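Local coordinates for tetrapyrrole methylase family protein (Chlorobaculum tepidum, PDB 3HH1) that probably catalyses, as the intact enzyme, the 2'-O-methylation of a cytidine ribose in 16S rRNA with S-adenosyl-L-methionine, this chain being its N-terminal part, at residues T40-I45 with V85-T90; R56-H61 with V69-E74; L75-S80 with A107-V112. All coordinates share one frame; numbering follows the deposited sequence.

The three contacts join helices to one five-stranded parallel sheet and illustrate how such a domain is assembled. Contact 1 sets helix 40-49 against strand 82-87. Contact 2 sets strand 57-59 against helix 65-77, which packs on Val-58, while Leu-57 and Ser-59 of the same strand face helix 40-49. The two lie about 15 Å apart, centre to centre, and meet where Thr-40 and Ser-44 pack on Leu-57 and Ser-59. Contact 3 uses the same helix 65-77 at its far end, its centre about 12 Å from that of contact 2, with Ile-73 reaching Leu-109. Contacts 1 and 3 do not touch. A sulfate ion sits on Arg-70 in contact 2.

Contact 1 of 3, residues T40-I45 with V85-T90; sequences TRRTSI and VTDAGT
Arg-42 lays its guanidinium flat against the carboxylate of Asp-87, and charge dominates the contact. The two planes are only 2° apart, and Asp-87 OD1 stands over the middle of the guanidinium, 2.9 Å from Arg-42 CZ. The salt bridge between Arg-42 NH2 and Asp-87 OD1, at 3.1 Å, is therefore one of stacked charges, since no N-H is directed at the oxygen. Arg-42 can reach so far because its chain runs extended from CG to NE, with CG anti to the backbone N (chi1 170°). Its NH1 also makes a weak hydrogen bond to Thr-13 O, a second, modest restraint on the group. A leucine here would probably leave the carboxylate of Asp-87 without its stacked positive partner and open a gap between helix and strand end.

Van der Waals packing is slighter. Val-85 has two deposited conformers; in the one considered, its CG2 lies 3.5 Å from Thr-43 OG1, so this packing is less certain. The hydroxyl finds its polar partner elsewhere, in Asp-39 O, while both side chains rest on Ile-35 and Cys-37 of strand 34-37.

Hydrogen bonds within the helix hold its first turn. Thr-40 O takes Ser-44 N at 2.9 Å and Ser-44 OG at 3.1 Å, from opposite faces of its plane. From Asp-87, the last strand residue, to Thr-90 the chain makes a type I beta turn, and Gly-89 there makes backbone hydrogen bonds with the second subunit.

The arrangement belongs to the C-terminal edge of a parallel alpha/beta sheet, where a strand breaks into a turn beside the start of a helix, as in the N-terminal domain of tetrapyrrole methylases.

Contact 2 of 3, residues R56-H61 with V69-E74; sequences RLVSYH and VRQVIE. With SO4 (sulfate ion), chain E.
Val-58 and Gln-71 have the closest CA atoms of segments 56-61 and 69-74, 7.4 Å apart. From the helix the Gln-71 side chain, extended beyond CG, carries its amide to the strand. Arg-56, likewise extended from CG to NE, meets it there: Arg-56 NH2 donates to Gln-71 OE1 at 3.1 Å. The bond is bent, with an N-H...O angle of 143°. The oxygen lies in the guanidinium plane, but the nitrogen stands above the carbonyl plane, and the two flat groups are turned 63° against each other.

A water reinforces this join. It accepts from Arg-56 NE at 2.8 Å and donates both to Leu-57 O and to Gln-71 OE1, giving the amide oxygen a second partner. The other end of the amide is also occupied: Gln-71 NE2 donates to a further water at 3.0 Å and, weakly, to Arg-67 O one turn back.

Beside these polar groups, Val-58 points toward the helix, and its CG1 lies 3.4 Å from Gln-71 NE2 and 4.1 Å from Val-72 CG2. Val-72 leans in turn on Met-100 of helix 98-106. On the outer side of the helix, Arg-70 NH2 donates almost straight (176°) to O1 of a sulfate ion, probably a crystallisation additive, that Arg-67 NE also binds.

A valine packed under an Arg-Gln pair thus fastens an outermost strand of the sheet to the helix that follows it, the first half of a beta-alpha-beta crossover leading to strand 82-87 past the intervening strand 34-37.

Contact 3 of 3, residues L75-S80 with A107-V112; sequences LLEEGS and AGLPVV
Ala-107 O accepts a hydrogen bond from a water at 2.7 Å, and the same water lies near Glu-77 OE2, though that separation is too short to rely on. What brings the carboxylate here is a bend in its chain at chi2 (-76°), which folds the end of Glu-77 over Leu-109. Its OE2 rests 3.9 Å from Leu-109 CD1 and 4.0 Å from Leu-109 CD2, the carboxylate end crossing the leucine branches at about a right angle.

Deeper in, the contact is apolar. Leu-109 CD1 sits beside Leu-76, 3.7 Å from Leu-76 CB and 3.8 Å from Leu-76 CD1, reaching both the root and the tip of that side chain. Leu-76 is itself buried among Leu-8, Val-82 and Ala-104. Leu-109, for its part, also packs on Lys-5.

Both segments turn sharply. Helix 65-77 ends in a Schellman motif: Gly-79 N returns to Leu-76 O at 2.9 Å and Ser-80 N to Leu-75 O at 3.1 Å. At the backbone angles of Gly-79 (phi 89°) a CB would collide with the carbonyl oxygen before it, which calls for glycine. Gly-108 closes helix 98-106 with the same motif, and its carbonyl oxygen is held by Lys-5 NZ.

Two helices finishing side by side on glycine, with Leu-76 of the first helix meeting Leu-109 of the loop after the second, before the chain leads back into strands 82-87 and 111-114, are characteristic of the N-terminal edge of a parallel alpha/beta sheet built from beta-alpha-beta crossovers.

Contact 1 of 3, residues T40-I45 with V85-T90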
ATOM      1  N   THR A  40      -7.524  13.795   7.144  1.00 28.10           N
ATOM      2  CA  THR A  40      -8.126  13.930   8.461  1.00 28.19           C
ATOM      3  C   THR A  40      -9.637  14.129   8.409  1.00 27.63           C
ATOM      4  O   THR A  40     -10.371  13.643   9.262  1.00 26.54           O
ATOM      5  CB  THR A  40      -7.545  15.106   9.248  1.00 29.41           C
ATOM      6  OG1 THR A  40      -6.119  15.148   9.078  1.00 32.76           O
ATOM      7  CG2 THR A  40      -7.881  14.947  10.695  1.00 29.82           C
ATOM      8  N   ARG A  41     -10.100  14.878   7.419  1.00 26.91           N
ATOM      9  CA  ARG A  41     -11.524  15.144   7.294  1.00 26.50           C
ATOM     10  C   ARG A  41     -12.324  13.860   7.057  1.00 25.10           C
ATOM     11  O   ARG A  41     -13.311  13.601   7.726  1.00 24.39           O
ATOM     12  CB  ARG A  41     -11.783  16.172   6.178  1.00 26.96           C
ATOM     13  CG  ARG A  41     -12.870  17.150   6.514  1.00 29.28           C
ATOM     14  CD  ARG A  41     -13.070  18.207   5.405  1.00 29.78           C
ATOM     15  NE  ARG A  41     -12.012  19.229   5.394  1.00 30.88           N
ATOM     16  CZ  ARG A  41     -11.872  20.184   4.463  1.00 31.16           C
ATOM     17  NH1 ARG A  41     -12.698  20.274   3.421  1.00 28.68           N
ATOM     18  NH2 ARG A  41     -10.872  21.047   4.567  1.00 32.93           N
ATOM     19  N   ARG A  42     -11.871  13.045   6.120  1.00 24.33           N
ATOM     20  CA  ARG A  42     -12.512  11.781   5.833  1.00 24.74           C
ATOM     21  C   ARG A  42     -12.435  10.857   7.072  1.00 23.72           C
ATOM     22  O   ARG A  42     -13.413  10.159   7.432  1.00 22.26           O
ATOM     23  CB  ARG A  42     -11.861  11.154   4.587  1.00 25.18           C
ATOM     24  CG  ARG A  42     -12.273   9.708   4.323  1.00 28.92           C
ATOM     25  CD  ARG A  42     -11.890   9.242   2.912  1.00 32.95           C
ATOM     26  NE  ARG A  42     -11.947   7.777   2.821  1.00 36.91           N
ATOM     27  CZ  ARG A  42     -11.754   7.071   1.703  1.00 37.81           C
ATOM     28  NH1 ARG A  42     -11.807   5.741   1.746  1.00 39.59           N
ATOM     29  NH2 ARG A  42     -11.512   7.683   0.550  1.00 36.89           N
ATOM     30  N   THR A  43     -11.299  10.886   7.767  1.00 22.56           N
ATOM     31  CA  THR A  43     -11.136  10.017   8.934  1.00 22.67           C
ATOM     32  C   THR A  43     -12.066  10.430  10.088  1.00 22.41           C
ATOM     33  O   THR A  43     -12.648   9.580  10.781  1.00 21.56           O
ATOM     34  CB  THR A  43      -9.662   9.968   9.391  1.00 23.16           C
ATOM     35  OG1 THR A  43      -8.881   9.518   8.279  1.00 23.48           O
ATOM     36  CG2 THR A  43      -9.466   8.972  10.575  1.00 24.06           C
ATOM     37  N   SER A  44     -12.227  11.732  10.289  1.00 22.33           N
ATOM     38  CA  SER A  44     -13.161  12.202  11.315  1.00 23.03           C
ATOM     39  C   SER A  44     -14.596  11.744  11.027  1.00 21.85           C
ATOM     40  O   SER A  44     -15.294  11.341  11.934  1.00 21.56           O
ATOM     41  CB  SER A  44     -13.128  13.733  11.452  1.00 23.96           C
ATOM     42  OG  SER A  44     -11.874  14.121  11.970  1.00 27.04           O
ATOM     43  N   ILE A  45     -15.005  11.808   9.767  1.00 20.86           N
ATOM     44  CA  ILE A  45     -16.306  11.352   9.380  1.00 20.59           C
ATOM     45  C   ILE A  45     -16.495   9.866   9.721  1.00 20.66           C
ATOM     46  O   ILE A  45     -17.515   9.483  10.293  1.00 19.14           O
ATOM     47  CB  ILE A  45     -16.563  11.591   7.874  1.00 20.75           C
ATOM     48  CG1 ILE A  45     -16.695  13.091   7.599  1.00 21.59           C
ATOM     49  CG2 ILE A  45     -17.817  10.881   7.436  1.00 21.30           C
ATOM     50  CD1 ILE A  45     -16.637  13.455   6.116  1.00 23.71           C
ATOM     51  N   VAL A  85      -5.014   4.509   8.791  0.50 17.38           N
ATOM     52  CA  VAL A  85      -6.130   4.314   7.910  0.50 18.56           C
ATOM     53  C   VAL A  85      -5.670   4.640   6.499  0.50 19.97           C
ATOM     54  O   VAL A  85      -4.873   5.547   6.265  0.50 18.99           O
ATOM     55  CB  VAL A  85      -7.352   5.144   8.317  0.50 18.88           C
ATOM     56  CG1 VAL A  85      -7.829   4.703   9.714  0.50 18.36           C
ATOM     57  CG2 VAL A  85      -7.027   6.592   8.295  0.50 19.69           C
ATOM     58  N   THR A  86      -6.143   3.844   5.565  1.00 21.48           N
ATOM     59  CA  THR A  86      -5.894   4.082   4.170  1.00 24.49           C
ATOM     60  C   THR A  86      -7.224   3.887   3.494  1.00 25.95           C
ATOM     61  O   THR A  86      -8.161   3.368   4.096  1.00 25.96           O
ATOM     62  CB  THR A  86      -4.819   3.128   3.578  1.00 25.98           C
ATOM     63  OG1 THR A  86      -5.264   1.766   3.666  1.00 29.51           O
ATOM     64  CG2 THR A  86      -3.477   3.288   4.319  1.00 28.25           C
ATOM     65  N   ASP A  87      -7.335   4.339   2.261  1.00 27.77           N
ATOM     66  CA  ASP A  87      -8.558   4.069   1.466  1.00 28.88           C
ATOM     67  C   ASP A  87      -8.580   2.629   0.966  1.00 28.81           C
ATOM     68  O   ASP A  87      -7.559   2.120   0.489  1.00 28.88           O
ATOM     69  CB  ASP A  87      -8.641   4.989   0.275  1.00 29.42           C
ATOM     70  CG  ASP A  87      -8.599   6.473   0.655  1.00 33.92           C
ATOM     71  OD1 ASP A  87      -8.819   6.820   1.842  1.00 37.01           O
ATOM     72  OD2 ASP A  87      -8.370   7.310  -0.266  1.00 38.56           O
ATOM     73  N   ALA A  88      -9.752   1.991   1.038  1.00 28.65           N
ATOM     74  CA  ALA A  88      -9.926   0.573   0.654  1.00 28.63           C
ATOM     75  C   ALA A  88      -9.657   0.301  -0.825  1.00 28.57           C
ATOM     76  O   ALA A  88      -9.145  -0.784  -1.195  1.00 29.76           O
ATOM     77  CB  ALA A  88     -11.346   0.134   0.966  1.00 29.15           C
ATOM     78  N   GLY A  89     -10.019   1.269  -1.665  1.00 26.58           N
ATOM     79  CA  GLY A  89      -9.987   1.065  -3.102  1.00 26.79           C
ATOM     80  C   GLY A  89      -8.654   1.229  -3.818  1.00 26.23           C
ATOM     81  O   GLY A  89      -8.557   0.896  -5.008  1.00 27.71           O
ATOM     82  N   THR A  90      -7.641   1.768  -3.155  1.00 24.38           N
ATOM     83  CA  THR A  90      -6.326   1.883  -3.818  1.00 24.85           C
ATOM     84  C   THR A  90      -5.248   1.142  -3.026  1.00 21.76           C
ATOM     85  O   THR A  90      -5.362   0.949  -1.814  1.00 20.86           O
ATOM     86  CB  THR A  90      -5.863   3.352  -4.105  1.00 25.57           C
ATOM     87  OG1 THR A  90      -6.147   4.172  -2.970  1.00 29.23           O
ATOM     88  CG2 THR A  90      -6.527   3.936  -5.381  1.00 28.55           C
TER

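Contact 2 of 3, residues R56-H61 with V69-E74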
ATOM      1  N   ARG A  56      -6.830  10.276  19.711  1.00 18.87           N
ATOM      2  CA  ARG A  56      -5.671  11.081  19.243  1.00 19.13           C
ATOM      3  C   ARG A  56      -5.443  10.791  17.757  1.00 18.85           C
ATOM      4  O   ARG A  56      -5.266   9.648  17.358  1.00 16.39           O
ATOM      5  CB  ARG A  56      -4.421  10.754  20.019  1.00 19.04           C
ATOM      6  CG  ARG A  56      -3.225  11.535  19.609  1.00 21.60           C
ATOM      7  CD  ARG A  56      -1.958  11.047  20.266  1.00 23.58           C
ATOM      8  NE  ARG A  56      -0.830  11.789  19.726  1.00 23.23           N
ATOM      9  CZ  ARG A  56       0.432  11.564  20.049  1.00 26.31           C
ATOM     10  NH1 ARG A  56       0.745  10.623  20.918  1.00 27.69           N
ATOM     11  NH2 ARG A  56       1.384  12.272  19.484  1.00 27.20           N
ATOM     12  N   LEU A  57      -5.403  11.851  16.959  1.00 19.85           N
ATOM     13  CA  LEU A  57      -5.165  11.713  15.522  1.00 20.24           C
ATOM     14  C   LEU A  57      -3.780  12.215  15.195  1.00 20.45           C
ATOM     15  O   LEU A  57      -3.364  13.271  15.696  1.00 21.07           O
ATOM     16  CB  LEU A  57      -6.175  12.521  14.718  1.00 21.14           C
ATOM     17  CG  LEU A  57      -7.639  12.133  14.832  1.00 24.68           C
ATOM     18  CD1 LEU A  57      -8.414  12.965  13.807  1.00 27.24           C
ATOM     19  CD2 LEU A  57      -7.853  10.611  14.653  1.00 27.26           C
ATOM     20  N   VAL A  58      -3.066  11.493  14.340  1.00 18.93           N
ATOM     21  CA  VAL A  58      -1.777  11.978  13.801  1.00 19.96           C
ATOM     22  C   VAL A  58      -1.989  12.246  12.311  1.00 20.40           C
ATOM     23  O   VAL A  58      -2.280  11.341  11.562  1.00 21.34           O
ATOM     24  CB  VAL A  58      -0.663  10.948  13.994  1.00 19.45           C
ATOM     25  CG1 VAL A  58       0.667  11.439  13.307  1.00 21.56           C
ATOM     26  CG2 VAL A  58      -0.453  10.670  15.503  1.00 20.61           C
ATOM     27  N   SER A  59      -1.923  13.491  11.888  1.00 21.51           N
ATOM     28  CA  SER A  59      -2.269  13.810  10.539  1.00 22.79           C
ATOM     29  C   SER A  59      -0.983  13.982   9.721  1.00 22.76           C
ATOM     30  O   SER A  59      -0.103  14.756  10.073  1.00 23.29           O
ATOM     31  CB  SER A  59      -3.153  15.043  10.501  1.00 23.88           C
ATOM     32  OG  SER A  59      -2.382  16.171  10.777  1.00 29.79           O
ATOM     33  N   TYR A  60      -0.886  13.217   8.657  1.00 22.36           N
ATOM     34  CA  TYR A  60       0.248  13.225   7.773  1.00 23.36           C
ATOM     35  C   TYR A  60       0.125  14.290   6.685  1.00 23.65           C
ATOM     36  O   TYR A  60      -0.841  14.309   5.954  1.00 23.71           O
ATOM     37  CB  TYR A  60       0.397  11.841   7.137  1.00 23.45           C
ATOM     38  CG  TYR A  60       1.619  11.734   6.252  1.00 25.41           C
ATOM     39  CD1 TYR A  60       2.854  11.366   6.796  1.00 27.85           C
ATOM     40  CD2 TYR A  60       1.560  12.040   4.907  1.00 26.78           C
ATOM     41  CE1 TYR A  60       4.000  11.298   6.012  1.00 27.83           C
ATOM     42  CE2 TYR A  60       2.711  11.970   4.101  1.00 28.12           C
ATOM     43  CZ  TYR A  60       3.926  11.585   4.672  1.00 29.51           C
ATOM     44  OH  TYR A  60       5.073  11.502   3.923  1.00 32.47           O
ATOM     45  N   HIS A  61       1.131  15.154   6.566  1.00 24.72           N
ATOM     46  CA  HIS A  61       1.228  16.146   5.463  1.00 26.20           C
ATOM     47  C   HIS A  61       2.649  16.037   4.890  1.00 26.77           C
ATOM     48  O   HIS A  61       3.585  15.867   5.649  1.00 26.69           O
ATOM     49  CB  HIS A  61       1.010  17.575   5.983  1.00 26.10           C
ATOM     50  CG  HIS A  61      -0.187  17.739   6.873  1.00 26.85           C
ATOM     51  ND1 HIS A  61      -1.465  17.930   6.381  1.00 31.34           N
ATOM     52  CD2 HIS A  61      -0.296  17.772   8.223  1.00 27.93           C
ATOM     53  CE1 HIS A  61      -2.308  18.042   7.396  1.00 30.12           C
ATOM     54  NE2 HIS A  61      -1.626  17.940   8.523  1.00 28.14           N
ATOM     55  N   VAL A  69       5.664  10.967  11.274  1.00 20.26           N
ATOM     56  CA  VAL A  69       6.434   9.729  11.404  1.00 20.61           C
ATOM     57  C   VAL A  69       7.043   9.614  12.813  1.00 19.99           C
ATOM     58  O   VAL A  69       6.971   8.574  13.458  1.00 20.76           O
ATOM     59  CB  VAL A  69       7.554   9.614  10.341  1.00 20.98           C
ATOM     60  CG1 VAL A  69       8.255   8.342  10.538  1.00 22.76           C
ATOM     61  CG2 VAL A  69       7.012   9.652   8.928  1.00 21.64           C
ATOM     62  N   ARG A  70       7.632  10.694  13.298  1.00 20.60           N
ATOM     63  CA  ARG A  70       8.217  10.690  14.626  1.00 20.05           C
ATOM     64  C   ARG A  70       7.189  10.347  15.683  1.00 19.52           C
ATOM     65  O   ARG A  70       7.451   9.531  16.565  1.00 19.23           O
ATOM     66  CB  ARG A  70       8.858  12.017  14.950  1.00 20.46           C
ATOM     67  CG  ARG A  70       9.563  12.025  16.252  1.00 23.31           C
ATOM     68  CD  ARG A  70      10.487  13.213  16.373  1.00 26.79           C
ATOM     69  NE  ARG A  70       9.758  14.473  16.226  1.00 29.61           N
ATOM     70  CZ  ARG A  70       9.835  15.305  15.186  1.00 33.49           C
ATOM     71  NH1 ARG A  70      10.650  15.075  14.146  1.00 36.08           N
ATOM     72  NH2 ARG A  70       9.096  16.410  15.203  1.00 35.26           N
ATOM     73  N   GLN A  71       6.024  10.965  15.607  1.00 18.54           N
ATOM     74  CA  GLN A  71       4.967  10.708  16.579  1.00 19.55           C
ATOM     75  C   GLN A  71       4.535   9.243  16.595  1.00 19.98           C
ATOM     76  O   GLN A  71       4.332   8.667  17.679  1.00 18.07           O
ATOM     77  CB  GLN A  71       3.740  11.564  16.304  1.00 18.93           C
ATOM     78  CG  GLN A  71       3.946  13.027  16.627  1.00 20.77           C
ATOM     79  CD  GLN A  71       2.707  13.790  16.304  1.00 24.29           C
ATOM     80  OE1 GLN A  71       2.032  14.264  17.184  1.00 31.57           O
ATOM     81  NE2 GLN A  71       2.341  13.815  15.057  1.00 25.19           N
ATOM     82  N   VAL A  72       4.401   8.659  15.410  1.00 18.43           N
ATOM     83  CA  VAL A  72       3.967   7.264  15.293  1.00 18.37           C
ATOM     84  C   VAL A  72       5.046   6.335  15.824  1.00 18.51           C
ATOM     85  O   VAL A  72       4.743   5.430  16.618  1.00 19.31           O
ATOM     86  CB  VAL A  72       3.601   6.906  13.835  1.00 19.57           C
ATOM     87  CG1 VAL A  72       3.504   5.363  13.600  1.00 19.44           C
ATOM     88  CG2 VAL A  72       2.330   7.659  13.404  1.00 17.79           C
ATOM     89  N   ILE A  73       6.297   6.563  15.428  1.00 16.06           N
ATOM     90  CA  ILE A  73       7.388   5.709  15.897  1.00 16.98           C
ATOM     91  C   ILE A  73       7.553   5.802  17.400  1.00 16.69           C
ATOM     92  O   ILE A  73       7.742   4.780  18.059  1.00 16.55           O
ATOM     93  CB  ILE A  73       8.751   6.006  15.190  1.00 17.04           C
ATOM     94  CG1 ILE A  73       8.684   5.721  13.675  1.00 22.00           C
ATOM     95  CG2 ILE A  73       9.936   5.240  15.860  1.00 15.90           C
ATOM     96  CD1 ILE A  73       8.521   4.295  13.278  1.00 24.82           C
ATOM     97  N   GLU A  74       7.443   7.007  17.963  1.00 15.83           N
ATOM     98  CA  GLU A  74       7.549   7.163  19.399  1.00 16.70           C
ATOM     99  C   GLU A  74       6.448   6.413  20.097  1.00 16.70           C
ATOM    100  O   GLU A  74       6.702   5.733  21.107  1.00 18.34           O
ATOM    101  CB  GLU A  74       7.594   8.635  19.796  1.00 17.49           C
ATOM    102  CG  GLU A  74       8.927   9.242  19.395  1.00 19.94           C
ATOM    103  CD  GLU A  74       9.077  10.717  19.718  1.00 26.66           C
ATOM    104  OE1 GLU A  74       8.129  11.328  20.247  1.00 32.18           O
ATOM    105  OE2 GLU A  74      10.158  11.275  19.411  1.00 29.28           O
TER
HETATM  106  S   SO4 E   1       7.084  18.207  17.727  1.00103.42           S
HETATM  107  O1  SO4 E   1       7.450  16.830  17.366  1.00102.15           O
HETATM  108  O2  SO4 E   1       8.250  18.876  18.306  1.00103.14           O
HETATM  109  O3  SO4 E   1       6.651  18.950  16.545  1.00103.43           O
HETATM  110  O4  SO4 E   1       5.982  18.224  18.691  1.00103.06           O
HETATM  111  O   HOH W   1       4.017  10.236  20.079  1.00 30.55           O
HETATM  112  O   HOH W   2      -1.126  13.738  17.722  1.00 32.72           O
HETATM  113  O   HOH W   3      -0.023  15.395  14.031  1.00 46.59           O

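Contact 3 of 3, residues L75-S80 with A107-V112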
ATOM      1  N   LEU A  75       5.219   6.507  19.595  1.00 17.26           N
ATOM      2  CA  LEU A  75       4.106   5.802  20.239  1.00 17.65           C
ATOM      3  C   LEU A  75       4.304   4.267  20.188  1.00 16.43           C
ATOM      4  O   LEU A  75       4.095   3.582  21.172  1.00 17.46           O
ATOM      5  CB  LEU A  75       2.815   6.202  19.599  1.00 18.41           C
ATOM      6  CG  LEU A  75       1.482   6.086  20.342  1.00 24.35           C
ATOM      7  CD1 LEU A  75       1.548   6.306  21.871  1.00 28.27           C
ATOM      8  CD2 LEU A  75       0.528   7.044  19.700  1.00 27.96           C
ATOM      9  N   LEU A  76       4.727   3.755  19.047  1.00 15.49           N
ATOM     10  CA  LEU A  76       5.000   2.311  18.886  1.00 15.65           C
ATOM     11  C   LEU A  76       6.134   1.842  19.809  1.00 16.16           C
ATOM     12  O   LEU A  76       6.035   0.801  20.478  1.00 17.39           O
ATOM     13  CB  LEU A  76       5.347   2.028  17.436  1.00 15.99           C
ATOM     14  CG  LEU A  76       4.253   2.153  16.368  1.00 16.45           C
ATOM     15  CD1 LEU A  76       4.837   1.997  14.965  1.00 13.43           C
ATOM     16  CD2 LEU A  76       3.090   1.170  16.629  1.00 16.25           C
ATOM     17  N   GLU A  77       7.195   2.634  19.893  1.00 16.50           N
ATOM     18  CA  GLU A  77       8.306   2.283  20.788  1.00 18.32           C
ATOM     19  C   GLU A  77       7.866   2.269  22.256  1.00 18.50           C
ATOM     20  O   GLU A  77       8.414   1.513  23.079  1.00 19.50           O
ATOM     21  CB  GLU A  77       9.447   3.276  20.634  1.00 18.57           C
ATOM     22  CG  GLU A  77      10.135   3.280  19.281  1.00 22.04           C
ATOM     23  CD  GLU A  77      11.075   2.115  19.089  1.00 28.79           C
ATOM     24  OE1 GLU A  77      11.286   1.359  20.057  1.00 34.43           O
ATOM     25  OE2 GLU A  77      11.627   1.953  17.964  1.00 31.31           O
ATOM     26  N   GLU A  78       6.925   3.148  22.604  1.00 18.62           N
ATOM     27  CA  GLU A  78       6.366   3.160  23.929  1.00 19.96           C
ATOM     28  C   GLU A  78       5.335   2.055  24.207  1.00 20.33           C
ATOM     29  O   GLU A  78       4.760   2.047  25.298  1.00 20.75           O
ATOM     30  CB  GLU A  78       5.754   4.530  24.242  1.00 21.20           C
ATOM     31  CG  GLU A  78       6.771   5.694  24.264  1.00 24.35           C
ATOM     32  CD  GLU A  78       7.590   5.746  25.525  1.00 32.91           C
ATOM     33  OE1 GLU A  78       7.588   4.742  26.290  1.00 34.77           O
ATOM     34  OE2 GLU A  78       8.247   6.801  25.757  1.00 36.08           O
ATOM     35  N   GLY A  79       5.103   1.152  23.254  1.00 20.30           N
ATOM     36  CA  GLY A  79       4.254  -0.023  23.479  1.00 21.43           C
ATOM     37  C   GLY A  79       2.785   0.208  23.173  1.00 21.55           C
ATOM     38  O   GLY A  79       1.961  -0.601  23.525  1.00 23.39           O
ATOM     39  N   SER A  80       2.458   1.296  22.483  1.00 20.76           N
ATOM     40  CA  SER A  80       1.088   1.588  22.117  1.00 21.42           C
ATOM     41  C   SER A  80       0.848   1.185  20.668  1.00 20.15           C
ATOM     42  O   SER A  80       1.669   1.496  19.799  1.00 21.19           O
ATOM     43  CB  SER A  80       0.843   3.076  22.255  1.00 21.56           C
ATOM     44  OG  SER A  80      -0.465   3.409  21.894  1.00 24.68           O
ATOM     45  N   ALA A 107      12.361   0.629  11.643  1.00 18.31           N
ATOM     46  CA  ALA A 107      12.626   0.615  13.048  1.00 17.95           C
ATOM     47  C   ALA A 107      12.421  -0.763  13.708  1.00 19.39           C
ATOM     48  O   ALA A 107      12.587  -0.876  14.920  1.00 19.71           O
ATOM     49  CB  ALA A 107      11.799   1.663  13.751  1.00 17.90           C
ATOM     50  N   GLY A 108      12.123  -1.807  12.932  1.00 19.52           N
ATOM     51  CA  GLY A 108      11.957  -3.127  13.501  1.00 19.49           C
ATOM     52  C   GLY A 108      10.651  -3.279  14.267  1.00 20.12           C
ATOM     53  O   GLY A 108      10.541  -4.132  15.156  1.00 20.61           O
ATOM     54  N   LEU A 109       9.654  -2.483  13.897  1.00 19.05           N
ATOM     55  CA  LEU A 109       8.352  -2.521  14.545  1.00 20.24           C
ATOM     56  C   LEU A 109       7.344  -3.252  13.651  1.00 21.79           C
ATOM     57  O   LEU A 109       7.404  -3.142  12.437  1.00 19.97           O
ATOM     58  CB  LEU A 109       7.893  -1.091  14.852  1.00 19.51           C
ATOM     59  CG  LEU A 109       8.848  -0.287  15.756  1.00 17.68           C
ATOM     60  CD1 LEU A 109       8.501   1.236  15.694  1.00 16.64           C
ATOM     61  CD2 LEU A 109       8.767  -0.786  17.190  1.00 19.82           C
ATOM     62  N   PRO A 110       6.411  -3.993  14.259  1.00 26.08           N
ATOM     63  CA  PRO A 110       5.475  -4.831  13.516  1.00 26.93           C
ATOM     64  C   PRO A 110       4.448  -4.007  12.746  1.00 27.66           C
ATOM     65  O   PRO A 110       3.967  -3.001  13.267  1.00 27.33           O
ATOM     66  CB  PRO A 110       4.772  -5.647  14.596  1.00 28.61           C
ATOM     67  CG  PRO A 110       5.281  -5.259  15.852  1.00 27.55           C
ATOM     68  CD  PRO A 110       6.325  -4.215  15.708  1.00 27.44           C
ATOM     69  N   VAL A 111       4.202  -4.381  11.499  1.00 27.64           N
ATOM     70  CA  VAL A 111       3.212  -3.699  10.657  1.00 27.61           C
ATOM     71  C   VAL A 111       2.262  -4.794  10.190  1.00 29.44           C
ATOM     72  O   VAL A 111       2.711  -5.767   9.567  1.00 30.19           O
ATOM     73  CB  VAL A 111       3.836  -2.993   9.457  1.00 27.72           C
ATOM     74  CG1 VAL A 111       2.738  -2.336   8.587  1.00 27.00           C
ATOM     75  CG2 VAL A 111       4.903  -1.918   9.944  1.00 24.99           C
ATOM     76  N   VAL A 112       0.993  -4.659  10.549  1.00 28.66           N
ATOM     77  CA  VAL A 112       0.008  -5.719  10.387  1.00 30.33           C
ATOM     78  C   VAL A 112      -1.216  -5.229   9.656  1.00 28.81           C
ATOM     79  O   VAL A 112      -1.872  -4.275  10.088  1.00 28.11           O
ATOM     80  CB  VAL A 112      -0.424  -6.268  11.761  1.00 28.83           C
ATOM     81  CG1 VAL A 112      -1.579  -7.328  11.613  1.00 32.10           C
ATOM     82  CG2 VAL A 112       0.793  -6.826  12.482  1.00 32.95           C
TER
HETATM   83  O   HOH W   4      12.951   0.003  17.448  1.00 28.98           O